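DegT/DnrJ/EryC1/StrS aminotransferase (PDB 4QGR) is a DegT/DnrJ/EryC1/StrS-family protein that binds pyridoxal 5'-phosphate and probably works as a transaminase. Local coordinates at residues A[268-273]-A[356-361]; A[262-267]-A[290-295]; A[121-126]-A[154-159]. All blocks are in the same frame, centred on the assembly; numbering follows the deposited sequence.

Overall arrangement
Starting from the N terminus, interaction 3 is the first loop to close: helix 120-133 lies against helix 153-163, with strand 137-141 of the large sheet between them in sequence. The other two contacts share helix 247-278. Its residues 262-267 meet 290-295 in interaction 2, and the next turns, 268-273, meet 356-361 in interaction 1, so the two loops cross along the chain. They also touch in space: the M358 side chain packs on W295 O, and Y361 OH lies close to E263 OE2. Together they tie the long helix to strand 291-292 and to the loop after strand 353-356. Interaction 3 stands apart, its centre 27 Å or more from the centres of the other two.

Interaction 1 of 3, residues A[268-273]-A[356-361]; sequences DRIARR and LPMHPY
A single water joins the R269 guanidinium to the P360 carbonyl, sitting at the edge of the arginine group and in its plane. R269 NH2 donates to this water at 3.0 Å, and the water in turn donates a hydrogen bond to P360 O. On the loop side, the phenol ring of Y361 has P360 CB 3.6 Å above one face, displaced toward the rim, while Y361 CB lies in plane at the edge of the H359 imidazole. The long helix 247-278 is the one that, in fold type I aminotransferases such as this family, leads from the cofactor domain into the C-terminal part of the chain. Here it receives the loop running from strand 353-356 toward helix 364-377.

Below the water the contact is apolar. M358 sets out with CG anti to the backbone N (chi1 171°), then bends at each of the next two torsions, so the thioether curls in against the helix. Its CE reaches I270 CG2 at 3.7 Å and also rests by the backbone N of A271 and the A271 CB. I270 and M358 lie alongside one another, running opposite ways.

Within the loop, Y361 N donates to H359 ND1 (3.2 Å), tilted out of the imidazole plane, a bond that limits the rotation of the ring. Y361 OH is gripped from outside by E263 and R20, and P357 O by Y274 OH; R273 forms a salt bridge with D368 of helix 364-377. The other branch of I270 goes up toward the loop backbone instead of the methionine: I270 CD1 packs tightly on H359 O at 3.2 Å and, a little farther off, on P360 O at 3.8 Å.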
ATOM      1  N   ASP A 268     -12.308  -6.443  28.041  1.00 15.65           N
ATOM      2  CA  ASP A 268     -13.555  -7.095  28.444  1.00 16.78           C
ATOM      3  C   ASP A 268     -13.994  -6.563  29.796  1.00 17.01           C
ATOM      4  O   ASP A 268     -15.185  -6.216  30.010  1.00 17.08           O
ATOM      5  CB  ASP A 268     -13.353  -8.617  28.509  1.00 17.80           C
ATOM      6  CG  ASP A 268     -14.637  -9.359  28.823  1.00 19.00           C
ATOM      7  OD1 ASP A 268     -15.455  -9.517  27.905  1.00 19.11           O
ATOM      8  OD2 ASP A 268     -14.816  -9.746  30.000  1.00 20.54           O
ATOM      9  N   ARG A 269     -13.030  -6.467  30.708  1.00 17.45           N
ATOM     10  CA  ARG A 269     -13.301  -5.958  32.078  1.00 18.02           C
ATOM     11  C   ARG A 269     -13.809  -4.510  32.040  1.00 17.25           C
ATOM     12  O   ARG A 269     -14.800  -4.165  32.655  1.00 16.91           O
ATOM     13  CB  ARG A 269     -12.053  -6.087  32.954  1.00 18.94           C
ATOM     14  CG  ARG A 269     -12.084  -5.263  34.216  1.00 20.33           C
ATOM     15  CD  ARG A 269     -10.781  -5.438  34.987  1.00 21.23           C
ATOM     16  NE  ARG A 269      -9.582  -4.998  34.263  1.00 21.01           N
ATOM     17  CZ  ARG A 269      -9.217  -3.738  34.093  1.00 21.22           C
ATOM     18  NH1 ARG A 269      -9.978  -2.737  34.504  1.00 22.66           N
ATOM     19  NH2 ARG A 269      -8.099  -3.475  33.454  1.00 21.86           N
ATOM     20  N   ILE A 270     -13.154  -3.677  31.252  1.00 16.54           N
ATOM     21  CA  ILE A 270     -13.501  -2.273  31.124  1.00 16.47           C
ATOM     22  C   ILE A 270     -14.887  -2.068  30.489  1.00 16.69           C
ATOM     23  O   ILE A 270     -15.703  -1.280  30.988  1.00 16.51           O
ATOM     24  CB  ILE A 270     -12.378  -1.534  30.340  1.00 16.98           C
ATOM     25  CG1 ILE A 270     -11.114  -1.511  31.230  1.00 17.78           C
ATOM     26  CG2 ILE A 270     -12.818  -0.130  29.951  1.00 16.66           C
ATOM     27  CD1 ILE A 270      -9.822  -1.264  30.451  1.00 17.71           C
ATOM     28  N   ALA A 271     -15.161  -2.809  29.409  1.00 16.12           N
ATOM     29  CA  ALA A 271     -16.448  -2.721  28.711  1.00 16.14           C
ATOM     30  C   ALA A 271     -17.571  -3.143  29.606  1.00 17.68           C
ATOM     31  O   ALA A 271     -18.618  -2.525  29.589  1.00 17.39           O
ATOM     32  CB  ALA A 271     -16.455  -3.565  27.461  1.00 15.92           C
ATOM     33  N   ARG A 272     -17.368  -4.219  30.369  1.00 19.24           N
ATOM     34  CA  ARG A 272     -18.427  -4.717  31.268  1.00 21.18           C
ATOM     35  C   ARG A 272     -18.723  -3.704  32.359  1.00 21.06           C
ATOM     36  O   ARG A 272     -19.869  -3.498  32.735  1.00 21.53           O
ATOM     37  CB  ARG A 272     -18.058  -6.094  31.848  1.00 23.14           C
ATOM     38  CG  ARG A 272     -18.176  -7.201  30.801  1.00 24.77           C
ATOM     39  CD  ARG A 272     -17.812  -8.593  31.334  1.00 27.31           C
ATOM     40  NE  ARG A 272     -17.855  -9.609  30.269  1.00 28.48           N
ATOM     41  CZ  ARG A 272     -18.970 -10.202  29.815  1.00 30.63           C
ATOM     42  NH1 ARG A 272     -20.168  -9.891  30.301  1.00 30.16           N
ATOM     43  NH2 ARG A 272     -18.895 -11.109  28.841  1.00 31.66           N
ATOM     44  N   ARG A 273     -17.682  -3.053  32.848  1.00 21.00           N
ATOM     45  CA  ARG A 273     -17.863  -2.020  33.865  1.00 22.92           C
ATOM     46  C   ARG A 273     -18.645  -0.818  33.298  1.00 21.77           C
ATOM     47  O   ARG A 273     -19.541  -0.292  33.982  1.00 23.13           O
ATOM     48  CB  ARG A 273     -16.527  -1.607  34.481  1.00 25.08           C
ATOM     49  CG  ARG A 273     -16.662  -0.799  35.763  1.00 27.90           C
ATOM     50  CD  ARG A 273     -15.334  -0.816  36.501  1.00 30.62           C
ATOM     51  NE  ARG A 273     -15.443  -0.130  37.786  1.00 32.93           N
ATOM     52  CZ  ARG A 273     -15.148   1.146  38.019  1.00 33.93           C
ATOM     53  NH1 ARG A 273     -14.671   1.939  37.067  1.00 33.88           N
ATOM     54  NH2 ARG A 273     -15.294   1.631  39.252  1.00 35.14           N
ATOM     55  N   LEU A 356     -16.733   6.057  23.316  1.00 13.63           N
ATOM     56  CA  LEU A 356     -16.088   6.574  24.550  1.00 13.91           C
ATOM     57  C   LEU A 356     -14.641   6.069  24.628  1.00 13.59           C
ATOM     58  O   LEU A 356     -14.292   5.087  23.979  1.00 13.72           O
ATOM     59  CB  LEU A 356     -16.842   6.050  25.781  1.00 14.65           C
ATOM     60  CG  LEU A 356     -18.344   6.294  25.789  1.00 15.57           C
ATOM     61  CD1 LEU A 356     -18.954   5.786  27.097  1.00 16.18           C
ATOM     62  CD2 LEU A 356     -18.599   7.801  25.629  1.00 16.03           C
ATOM     63  N   PRO A 357     -13.790   6.713  25.437  1.00 13.72           N
ATOM     64  CA  PRO A 357     -12.450   6.206  25.604  1.00 13.09           C
ATOM     65  C   PRO A 357     -12.445   4.709  25.917  1.00 13.27           C
ATOM     66  O   PRO A 357     -13.206   4.235  26.740  1.00 13.18           O
ATOM     67  CB  PRO A 357     -11.910   7.016  26.778  1.00 13.55           C
ATOM     68  CG  PRO A 357     -12.655   8.336  26.667  1.00 13.70           C
ATOM     69  CD  PRO A 357     -14.037   7.926  26.249  1.00 13.91           C
ATOM     70  N   MET A 358     -11.636   3.963  25.202  1.00 13.45           N
ATOM     71  CA  MET A 358     -11.644   2.522  25.321  1.00 14.57           C
ATOM     72  C   MET A 358     -10.284   2.015  24.910  1.00 13.88           C
ATOM     73  O   MET A 358      -9.902   2.153  23.777  1.00 13.97           O
ATOM     74  CB  MET A 358     -12.689   1.906  24.426  1.00 15.98           C
ATOM     75  CG  MET A 358     -12.585   0.370  24.350  1.00 17.21           C
ATOM     76  SD  MET A 358     -12.484  -0.580  25.911  1.00 23.20           S
ATOM     77  CE  MET A 358     -14.081  -0.234  26.453  1.00 21.15           C
ATOM     78  N   HIS A 359      -9.532   1.514  25.884  1.00 14.40           N
ATOM     79  CA  HIS A 359      -8.224   0.907  25.649  1.00 14.27           C
ATOM     80  C   HIS A 359      -7.845   0.147  26.923  1.00 14.64           C
ATOM     81  O   HIS A 359      -8.486   0.340  27.969  1.00 14.78           O
ATOM     82  CB  HIS A 359      -7.176   1.965  25.271  1.00 14.68           C
ATOM     83  CG  HIS A 359      -7.057   3.103  26.230  1.00 15.10           C
ATOM     84  ND1 HIS A 359      -6.251   3.058  27.343  1.00 15.71           N
ATOM     85  CD2 HIS A 359      -7.686   4.299  26.280  1.00 15.40           C
ATOM     86  CE1 HIS A 359      -6.324   4.200  27.986  1.00 15.96           C
ATOM     87  NE2 HIS A 359      -7.192   4.974  27.370  1.00 15.57           N
ATOM     88  N   PRO A 360      -6.792  -0.685  26.862  1.00 14.22           N
ATOM     89  CA  PRO A 360      -6.491  -1.520  28.014  1.00 15.42           C
ATOM     90  C   PRO A 360      -6.022  -0.784  29.254  1.00 16.56           C
ATOM     91  O   PRO A 360      -6.032  -1.388  30.334  1.00 18.01           O
ATOM     92  CB  PRO A 360      -5.401  -2.485  27.475  1.00 15.13           C
ATOM     93  CG  PRO A 360      -5.555  -2.443  25.976  1.00 14.29           C
ATOM     94  CD  PRO A 360      -5.955  -1.035  25.702  1.00 13.73           C
ATOM     95  N   TYR A 361      -5.588   0.470  29.102  1.00 16.70           N
ATOM     96  CA  TYR A 361      -4.932   1.247  30.164  1.00 17.14           C
ATOM     97  C   TYR A 361      -5.786   2.312  30.833  1.00 18.05           C
ATOM     98  O   TYR A 361      -5.299   3.152  31.610  1.00 16.81           O
ATOM     99  CB  TYR A 361      -3.635   1.815  29.608  1.00 17.26           C
ATOM    100  CG  TYR A 361      -2.866   0.705  28.931  1.00 16.89           C
ATOM    101  CD1 TYR A 361      -2.073  -0.142  29.675  1.00 17.91           C
ATOM    102  CD2 TYR A 361      -2.998   0.447  27.561  1.00 16.15           C
ATOM    103  CE1 TYR A 361      -1.431  -1.215  29.096  1.00 17.58           C
ATOM    104  CE2 TYR A 361      -2.352  -0.634  26.976  1.00 15.99           C
ATOM    105  CZ  TYR A 361      -1.552  -1.445  27.756  1.00 16.33           C
ATOM    106  OH  TYR A 361      -0.900  -2.550  27.256  1.00 16.92           O
TER
HETATM  107  O   HOH W   1      -7.072  -0.686  32.848  1.00 21.88           O

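Interaction 2 of 3, residues A[262-267]-A[290-295]; sequences DEMEAR and GNRSAW
R292 starts with CG anti to its own N and stays extended until it folds at chi3 (75°), which lays its guanidinium under M264 CB. That carbon sits over the centre of the group, 3.6 Å above its plane, and the two side chains cross at about a right angle. The charged group has its strong partners elsewhere, G176 O at NH2 and E261 at NH1.

M264 itself bends at chi2 (-67°) and again at chi3, and these turns carry its far end to the loop, where CE lies 3.6 Å from A294 O and 3.9 Å from A294 CB. R267, extended from CG to NE, runs alongside the same carbonyl, its CD 3.3 Å from A294 O. Its NH1 has W295 O at the edge of the guanidinium, 2.9 Å away, but the angle is too poor for a hydrogen bond. S293 fixes the turn: its OG accepts from W295 N (2.9 Å) in an ST turn. A water lies between M264 O and S293 O, 2.8 Å from M264 O, in plane at the edge of the indole of W295.

This buried junction borders the cofactor site, the A294 side chain being about 6 Å from that of Q173, which binds pyridoxal 5'-phosphate. Strand 291-292 pairs antiparallel with strand 178-179 at the edge of a small three-stranded sheet, while the W295 ring meets Y298 of strand 298-301 and, on the long helix 247-278, the methyl of A271.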
ATOM      1  N   ASP A 262      -3.677 -10.455  27.161  1.00 17.00           N
ATOM      2  CA  ASP A 262      -3.920  -9.798  28.458  1.00 17.58           C
ATOM      3  C   ASP A 262      -4.722  -8.483  28.250  1.00 16.93           C
ATOM      4  O   ASP A 262      -5.645  -8.153  29.007  1.00 16.43           O
ATOM      5  CB  ASP A 262      -2.595  -9.536  29.169  1.00 18.66           C
ATOM      6  CG  ASP A 262      -2.780  -9.008  30.532  1.00 19.73           C
ATOM      7  OD1 ASP A 262      -3.105  -9.806  31.434  1.00 21.47           O
ATOM      8  OD2 ASP A 262      -2.565  -7.807  30.745  1.00 19.94           O
ATOM      9  N   GLU A 263      -4.358  -7.738  27.203  1.00 16.25           N
ATOM     10  CA  GLU A 263      -5.110  -6.551  26.824  1.00 15.30           C
ATOM     11  C   GLU A 263      -6.587  -6.835  26.504  1.00 15.30           C
ATOM     12  O   GLU A 263      -7.440  -5.998  26.780  1.00 15.17           O
ATOM     13  CB  GLU A 263      -4.479  -5.891  25.604  1.00 15.03           C
ATOM     14  CG  GLU A 263      -3.196  -5.151  25.932  1.00 15.05           C
ATOM     15  CD  GLU A 263      -2.596  -4.433  24.747  1.00 14.67           C
ATOM     16  OE1 GLU A 263      -2.926  -4.790  23.582  1.00 14.67           O
ATOM     17  OE2 GLU A 263      -1.821  -3.471  24.950  1.00 14.64           O
ATOM     18  N   MET A 264      -6.859  -7.970  25.851  1.00 14.85           N
ATOM     19  CA  MET A 264      -8.258  -8.420  25.619  1.00 15.41           C
ATOM     20  C   MET A 264      -9.008  -8.704  26.922  1.00 16.27           C
ATOM     21  O   MET A 264     -10.191  -8.336  27.068  1.00 16.48           O
ATOM     22  CB  MET A 264      -8.300  -9.633  24.685  1.00 14.62           C
ATOM     23  CG  MET A 264      -7.982  -9.233  23.253  1.00 14.08           C
ATOM     24  SD  MET A 264      -9.269  -8.183  22.544  1.00 13.53           S
ATOM     25  CE  MET A 264      -8.355  -6.987  21.596  1.00 13.38           C
ATOM     26  N   GLU A 265      -8.318  -9.276  27.903  1.00 17.41           N
ATOM     27  CA  GLU A 265      -8.953  -9.437  29.216  1.00 18.75           C
ATOM     28  C   GLU A 265      -9.302  -8.084  29.797  1.00 17.80           C
ATOM     29  O   GLU A 265     -10.390  -7.902  30.379  1.00 19.04           O
ATOM     30  CB  GLU A 265      -8.060 -10.259  30.166  1.00 21.19           C
ATOM     31  CG  GLU A 265      -7.811 -11.665  29.629  1.00 24.25           C
ATOM     32  CD  GLU A 265      -6.721 -12.426  30.390  1.00 29.72           C
ATOM     33  OE1 GLU A 265      -6.172 -11.889  31.379  1.00 36.55           O
ATOM     34  OE2 GLU A 265      -6.418 -13.577  29.995  1.00 34.13           O
ATOM     35  N   ALA A 266      -8.377  -7.134  29.676  1.00 17.20           N
ATOM     36  CA  ALA A 266      -8.581  -5.805  30.198  1.00 16.95           C
ATOM     37  C   ALA A 266      -9.741  -5.105  29.511  1.00 15.98           C
ATOM     38  O   ALA A 266     -10.579  -4.510  30.155  1.00 16.53           O
ATOM     39  CB  ALA A 266      -7.304  -4.963  30.057  1.00 16.89           C
ATOM     40  N   ARG A 267      -9.782  -5.188  28.188  1.00 15.22           N
ATOM     41  CA  ARG A 267     -10.865  -4.561  27.430  1.00 15.06           C
ATOM     42  C   ARG A 267     -12.231  -5.127  27.869  1.00 15.33           C
ATOM     43  O   ARG A 267     -13.166  -4.373  28.091  1.00 15.06           O
ATOM     44  CB  ARG A 267     -10.645  -4.756  25.948  1.00 15.15           C
ATOM     45  CG  ARG A 267      -9.478  -3.999  25.343  1.00 15.23           C
ATOM     46  CD  ARG A 267      -9.083  -4.512  23.943  1.00 15.00           C
ATOM     47  NE  ARG A 267      -8.045  -3.679  23.335  1.00 14.97           N
ATOM     48  CZ  ARG A 267      -8.251  -2.498  22.729  1.00 15.04           C
ATOM     49  NH1 ARG A 267      -9.473  -2.025  22.551  1.00 15.71           N
ATOM     50  NH2 ARG A 267      -7.224  -1.797  22.272  1.00 14.66           N
ATOM     51  N   GLY A 290     -21.207 -16.143  24.868  1.00 21.22           N
ATOM     52  CA  GLY A 290     -20.284 -16.820  23.977  1.00 20.96           C
ATOM     53  C   GLY A 290     -19.362 -15.912  23.163  1.00 20.71           C
ATOM     54  O   GLY A 290     -18.556 -16.408  22.371  1.00 20.92           O
ATOM     55  N   ASN A 291     -19.475 -14.594  23.335  1.00 18.99           N
ATOM     56  CA  ASN A 291     -18.651 -13.652  22.595  1.00 18.25           C
ATOM     57  C   ASN A 291     -17.676 -12.928  23.477  1.00 17.51           C
ATOM     58  O   ASN A 291     -17.976 -12.598  24.627  1.00 19.11           O
ATOM     59  CB  ASN A 291     -19.498 -12.580  21.872  1.00 18.76           C
ATOM     60  CG  ASN A 291     -20.186 -13.129  20.615  1.00 19.06           C
ATOM     61  OD1 ASN A 291     -19.770 -12.901  19.484  1.00 18.32           O
ATOM     62  ND2 ASN A 291     -21.232 -13.894  20.836  1.00 20.62           N
ATOM     63  N   ARG A 292     -16.517 -12.668  22.906  1.00 16.56           N
ATOM     64  CA  ARG A 292     -15.615 -11.615  23.364  1.00 15.94           C
ATOM     65  C   ARG A 292     -15.424 -10.651  22.206  1.00 15.38           C
ATOM     66  O   ARG A 292     -15.145 -11.072  21.087  1.00 15.21           O
ATOM     67  CB  ARG A 292     -14.286 -12.213  23.830  1.00 16.49           C
ATOM     68  CG  ARG A 292     -13.376 -11.180  24.477  1.00 16.25           C
ATOM     69  CD  ARG A 292     -12.062 -11.806  24.971  1.00 17.15           C
ATOM     70  NE  ARG A 292     -11.085 -12.121  23.925  1.00 16.48           N
ATOM     71  CZ  ARG A 292      -9.950 -12.809  24.126  1.00 16.74           C
ATOM     72  NH1 ARG A 292      -9.631 -13.254  25.336  1.00 18.17           N
ATOM     73  NH2 ARG A 292      -9.117 -13.038  23.112  1.00 16.69           N
ATOM     74  N   SER A 293     -15.659  -9.357  22.458  1.00 14.88           N
ATOM     75  CA  SER A 293     -15.377  -8.329  21.463  1.00 14.00           C
ATOM     76  C   SER A 293     -13.930  -7.838  21.599  1.00 14.02           C
ATOM     77  O   SER A 293     -13.358  -7.824  22.710  1.00 13.82           O
ATOM     78  CB  SER A 293     -16.328  -7.126  21.669  1.00 13.86           C
ATOM     79  OG  SER A 293     -15.982  -6.097  20.738  1.00 12.38           O
ATOM     80  N   ALA A 294     -13.311  -7.452  20.476  1.00 13.65           N
ATOM     81  CA  ALA A 294     -12.047  -6.763  20.542  1.00 13.57           C
ATOM     82  C   ALA A 294     -12.202  -5.329  21.066  1.00 13.66           C
ATOM     83  O   ALA A 294     -11.207  -4.733  21.453  1.00 12.91           O
ATOM     84  CB  ALA A 294     -11.368  -6.737  19.200  1.00 13.20           C
ATOM     85  N   TRP A 295     -13.439  -4.805  21.146  1.00 13.79           N
ATOM     86  CA  TRP A 295     -13.654  -3.412  21.624  1.00 14.25           C
ATOM     87  C   TRP A 295     -12.727  -2.429  20.944  1.00 13.89           C
ATOM     88  O   TRP A 295     -12.135  -1.575  21.596  1.00 14.62           O
ATOM     89  CB  TRP A 295     -13.518  -3.314  23.144  1.00 14.99           C
ATOM     90  CG  TRP A 295     -14.593  -4.155  23.835  1.00 15.10           C
ATOM     91  CD1 TRP A 295     -14.409  -5.316  24.514  1.00 15.68           C
ATOM     92  CD2 TRP A 295     -15.978  -3.894  23.843  1.00 15.15           C
ATOM     93  NE1 TRP A 295     -15.610  -5.799  24.967  1.00 16.66           N
ATOM     94  CE2 TRP A 295     -16.594  -4.930  24.561  1.00 15.96           C
ATOM     95  CE3 TRP A 295     -16.770  -2.843  23.363  1.00 15.10           C
ATOM     96  CZ2 TRP A 295     -17.961  -4.973  24.780  1.00 16.64           C
ATOM     97  CZ3 TRP A 295     -18.163  -2.920  23.556  1.00 15.78           C
ATOM     98  CH2 TRP A 295     -18.730  -3.955  24.269  1.00 15.93           C
TER
HETATM   99  O   HOH W   2     -12.312  -8.086  25.193  1.00 13.92           O

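Interaction 3 of 3, residues A[121-126]-A[154-159]; sequences EQLEAA and NRITAI
Segments 121-126 and 154-159, which bring E121, L123 and E124 against R155, I156 and I159, run almost parallel, their axes crossing at -15° and coming within 10.1 Å of each other. E124 and I159 face one another more directly than E121 and R155: the CA atoms of E124 and I159 are 6.5 Å apart, those of E121 and R155 9.0 Å.

Three side chains fill the middle. L123 directs CD2 between two isoleucines, 4.0 Å from I156 CG2 and equally 4.0 Å from I159 CD1; it meets I156 at about a right angle and I159 more aslant. I159 also lies under E124: its CD1 is 3.9 Å from E124 CB, and its CG1 is 3.7 Å from E124 OE2, so both the CB and one carboxylate oxygen of E124 lie against the isoleucine, on the solvent side of the seam.

These helices belong to consecutive beta-alpha-beta crossovers of the fold type I large domain. Helix 120-133 links strand 105-109 to strand 137-141, with L123 and A126 packed on F86 of the intervening strand 83-88. Helix 153-163 then carries the chain on to strand 166-170. V120, at the start of the first helix, adds its side chain to those of R155, I156 and I159, and I127 extends the apolar seam beyond I159.

At the solvent-exposed edge, E121 and R155 form a salt bridge. E121 doubles back at its second torsion (chi2 82°), and R155 bends at its third, which lets the two charged ends meet although the CB of E121 points away from helix 153-163. R155 NH2 donates nearly straight to E121 OE2, at 2.6 Å and 171°. The acceptor lies in the guanidinium plane, but the N-H arrives from well above the carboxylate plane, the two flat groups being steeply inclined to each other.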
ATOM      1  N   GLU A 121     -31.396 -10.942   7.344  1.00 16.39           N
ATOM      2  CA  GLU A 121     -32.618 -11.089   6.562  1.00 18.36           C
ATOM      3  C   GLU A 121     -32.574 -10.184   5.353  1.00 16.71           C
ATOM      4  O   GLU A 121     -33.006 -10.570   4.240  1.00 16.83           O
ATOM      5  CB  GLU A 121     -33.863 -10.751   7.376  1.00 21.63           C
ATOM      6  CG  GLU A 121     -34.254 -11.813   8.392  1.00 24.79           C
ATOM      7  CD  GLU A 121     -33.484 -11.762   9.701  1.00 28.43           C
ATOM      8  OE1 GLU A 121     -32.704 -10.799   9.961  1.00 29.09           O
ATOM      9  OE2 GLU A 121     -33.664 -12.737  10.482  1.00 34.94           O
ATOM     10  N   GLN A 122     -32.089  -8.972   5.565  1.00 15.64           N
ATOM     11  CA  GLN A 122     -32.011  -8.011   4.474  1.00 15.16           C
ATOM     12  C   GLN A 122     -30.925  -8.368   3.466  1.00 14.71           C
ATOM     13  O   GLN A 122     -31.110  -8.138   2.293  1.00 15.45           O
ATOM     14  CB  GLN A 122     -31.832  -6.587   4.987  1.00 15.02           C
ATOM     15  CG  GLN A 122     -32.280  -5.585   3.925  1.00 14.96           C
ATOM     16  CD  GLN A 122     -31.906  -4.158   4.204  1.00 14.64           C
ATOM     17  OE1 GLN A 122     -30.853  -3.872   4.802  1.00 14.32           O
ATOM     18  NE2 GLN A 122     -32.715  -3.244   3.705  1.00 14.87           N
ATOM     19  N   LEU A 123     -29.817  -8.960   3.910  1.00 14.18           N
ATOM     20  CA  LEU A 123     -28.828  -9.522   3.004  1.00 14.17           C
ATOM     21  C   LEU A 123     -29.498 -10.505   2.021  1.00 15.34           C
ATOM     22  O   LEU A 123     -29.279 -10.446   0.799  1.00 15.11           O
ATOM     23  CB  LEU A 123     -27.762 -10.263   3.785  1.00 13.73           C
ATOM     24  CG  LEU A 123     -26.765 -11.119   3.043  1.00 13.57           C
ATOM     25  CD1 LEU A 123     -25.970 -10.290   2.050  1.00 13.40           C
ATOM     26  CD2 LEU A 123     -25.817 -11.935   3.948  1.00 13.66           C
ATOM     27  N   GLU A 124     -30.258 -11.428   2.573  1.00 15.93           N
ATOM     28  CA  GLU A 124     -30.967 -12.407   1.764  1.00 18.00           C
ATOM     29  C   GLU A 124     -31.870 -11.737   0.717  1.00 17.79           C
ATOM     30  O   GLU A 124     -31.896 -12.123  -0.468  1.00 17.43           O
ATOM     31  CB  GLU A 124     -31.751 -13.378   2.690  1.00 21.01           C
ATOM     32  CG  GLU A 124     -32.317 -14.593   1.955  1.00 25.64           C
ATOM     33  CD  GLU A 124     -32.695 -15.726   2.907  1.00 29.30           C
ATOM     34  OE1 GLU A 124     -33.543 -15.519   3.798  1.00 31.89           O
ATOM     35  OE2 GLU A 124     -32.130 -16.827   2.785  1.00 37.04           O
ATOM     36  N   ALA A 125     -32.624 -10.749   1.160  1.00 17.63           N
ATOM     37  CA  ALA A 125     -33.512  -9.979   0.257  1.00 17.73           C
ATOM     38  C   ALA A 125     -32.752  -9.219  -0.827  1.00 16.85           C
ATOM     39  O   ALA A 125     -33.232  -9.138  -1.970  1.00 17.18           O
ATOM     40  CB  ALA A 125     -34.353  -9.035   1.046  1.00 18.60           C
ATOM     41  N   ALA A 126     -31.586  -8.697  -0.473  1.00 15.72           N
ATOM     42  CA  ALA A 126     -30.739  -7.938  -1.381  1.00 15.20           C
ATOM     43  C   ALA A 126     -30.206  -8.852  -2.481  1.00 15.07           C
ATOM     44  O   ALA A 126     -30.208  -8.483  -3.657  1.00 15.78           O
ATOM     45  CB  ALA A 126     -29.582  -7.290  -0.619  1.00 14.78           C
ATOM     46  N   ASN A 154     -22.885 -17.711  11.014  1.00 16.32           N
ATOM     47  CA  ASN A 154     -23.627 -18.954  10.663  1.00 18.46           C
ATOM     48  C   ASN A 154     -24.772 -18.645   9.738  1.00 17.05           C
ATOM     49  O   ASN A 154     -24.906 -19.280   8.702  1.00 15.90           O
ATOM     50  CB  ASN A 154     -24.115 -19.695  11.880  1.00 21.51           C
ATOM     51  CG  ASN A 154     -22.986 -20.056  12.804  1.00 26.59           C
ATOM     52  OD1 ASN A 154     -21.831 -20.234  12.384  1.00 31.08           O
ATOM     53  ND2 ASN A 154     -23.285 -20.088  14.078  1.00 32.32           N
ATOM     54  N   ARG A 155     -25.578 -17.641  10.074  1.00 16.97           N
ATOM     55  CA  ARG A 155     -26.684 -17.283   9.201  1.00 17.37           C
ATOM     56  C   ARG A 155     -26.217 -16.678   7.852  1.00 16.24           C
ATOM     57  O   ARG A 155     -26.833 -16.920   6.794  1.00 15.65           O
ATOM     58  CB  ARG A 155     -27.652 -16.379   9.924  1.00 20.42           C
ATOM     59  CG  ARG A 155     -28.226 -17.078  11.162  1.00 24.92           C
ATOM     60  CD  ARG A 155     -29.149 -16.193  11.956  1.00 28.83           C
ATOM     61  NE  ARG A 155     -30.375 -16.010  11.192  1.00 34.24           N
ATOM     62  CZ  ARG A 155     -31.164 -14.948  11.276  1.00 36.48           C
ATOM     63  NH1 ARG A 155     -30.872 -13.954  12.104  1.00 37.21           N
ATOM     64  NH2 ARG A 155     -32.250 -14.893  10.514  1.00 37.48           N
ATOM     65  N   ILE A 156     -25.151 -15.876   7.888  1.00 14.97           N
ATOM     66  CA  ILE A 156     -24.587 -15.326   6.662  1.00 14.35           C
ATOM     67  C   ILE A 156     -24.056 -16.423   5.736  1.00 14.36           C
ATOM     68  O   ILE A 156     -24.299 -16.406   4.528  1.00 14.64           O
ATOM     69  CB  ILE A 156     -23.485 -14.278   6.981  1.00 13.94           C
ATOM     70  CG1 ILE A 156     -24.107 -13.070   7.658  1.00 13.71           C
ATOM     71  CG2 ILE A 156     -22.803 -13.782   5.715  1.00 13.37           C
ATOM     72  CD1 ILE A 156     -23.083 -12.091   8.134  1.00 13.64           C
ATOM     73  N   THR A 157     -23.361 -17.406   6.307  1.00 14.10           N
ATOM     74  CA  THR A 157     -22.831 -18.490   5.514  1.00 14.39           C
ATOM     75  C   THR A 157     -23.977 -19.364   4.980  1.00 14.22           C
ATOM     76  O   THR A 157     -23.910 -19.835   3.815  1.00 13.99           O
ATOM     77  CB  THR A 157     -21.833 -19.304   6.366  1.00 14.99           C
ATOM     78  OG1 THR A 157     -20.882 -18.382   6.915  1.00 15.43           O
ATOM     79  CG2 THR A 157     -21.139 -20.416   5.551  1.00 15.55           C
ATOM     80  N   ALA A 158     -25.029 -19.559   5.770  1.00 13.96           N
ATOM     81  CA  ALA A 158     -26.173 -20.321   5.250  1.00 14.90           C
ATOM     82  C   ALA A 158     -26.713 -19.674   3.956  1.00 15.23           C
ATOM     83  O   ALA A 158     -27.019 -20.356   2.990  1.00 15.14           O
ATOM     84  CB  ALA A 158     -27.286 -20.444   6.272  1.00 15.13           C
ATOM     85  N   ILE A 159     -26.753 -18.341   3.928  1.00 15.67           N
ATOM     86  CA  ILE A 159     -27.176 -17.640   2.728  1.00 16.44           C
ATOM     87  C   ILE A 159     -26.195 -17.834   1.568  1.00 16.64           C
ATOM     88  O   ILE A 159     -26.576 -18.144   0.438  1.00 18.04           O
ATOM     89  CB  ILE A 159     -27.399 -16.134   3.032  1.00 17.05           C
ATOM     90  CG1 ILE A 159     -28.655 -15.958   3.872  1.00 17.64           C
ATOM     91  CG2 ILE A 159     -27.570 -15.370   1.733  1.00 17.86           C
ATOM     92  CD1 ILE A 159     -28.681 -14.681   4.649  1.00 18.28           C
TER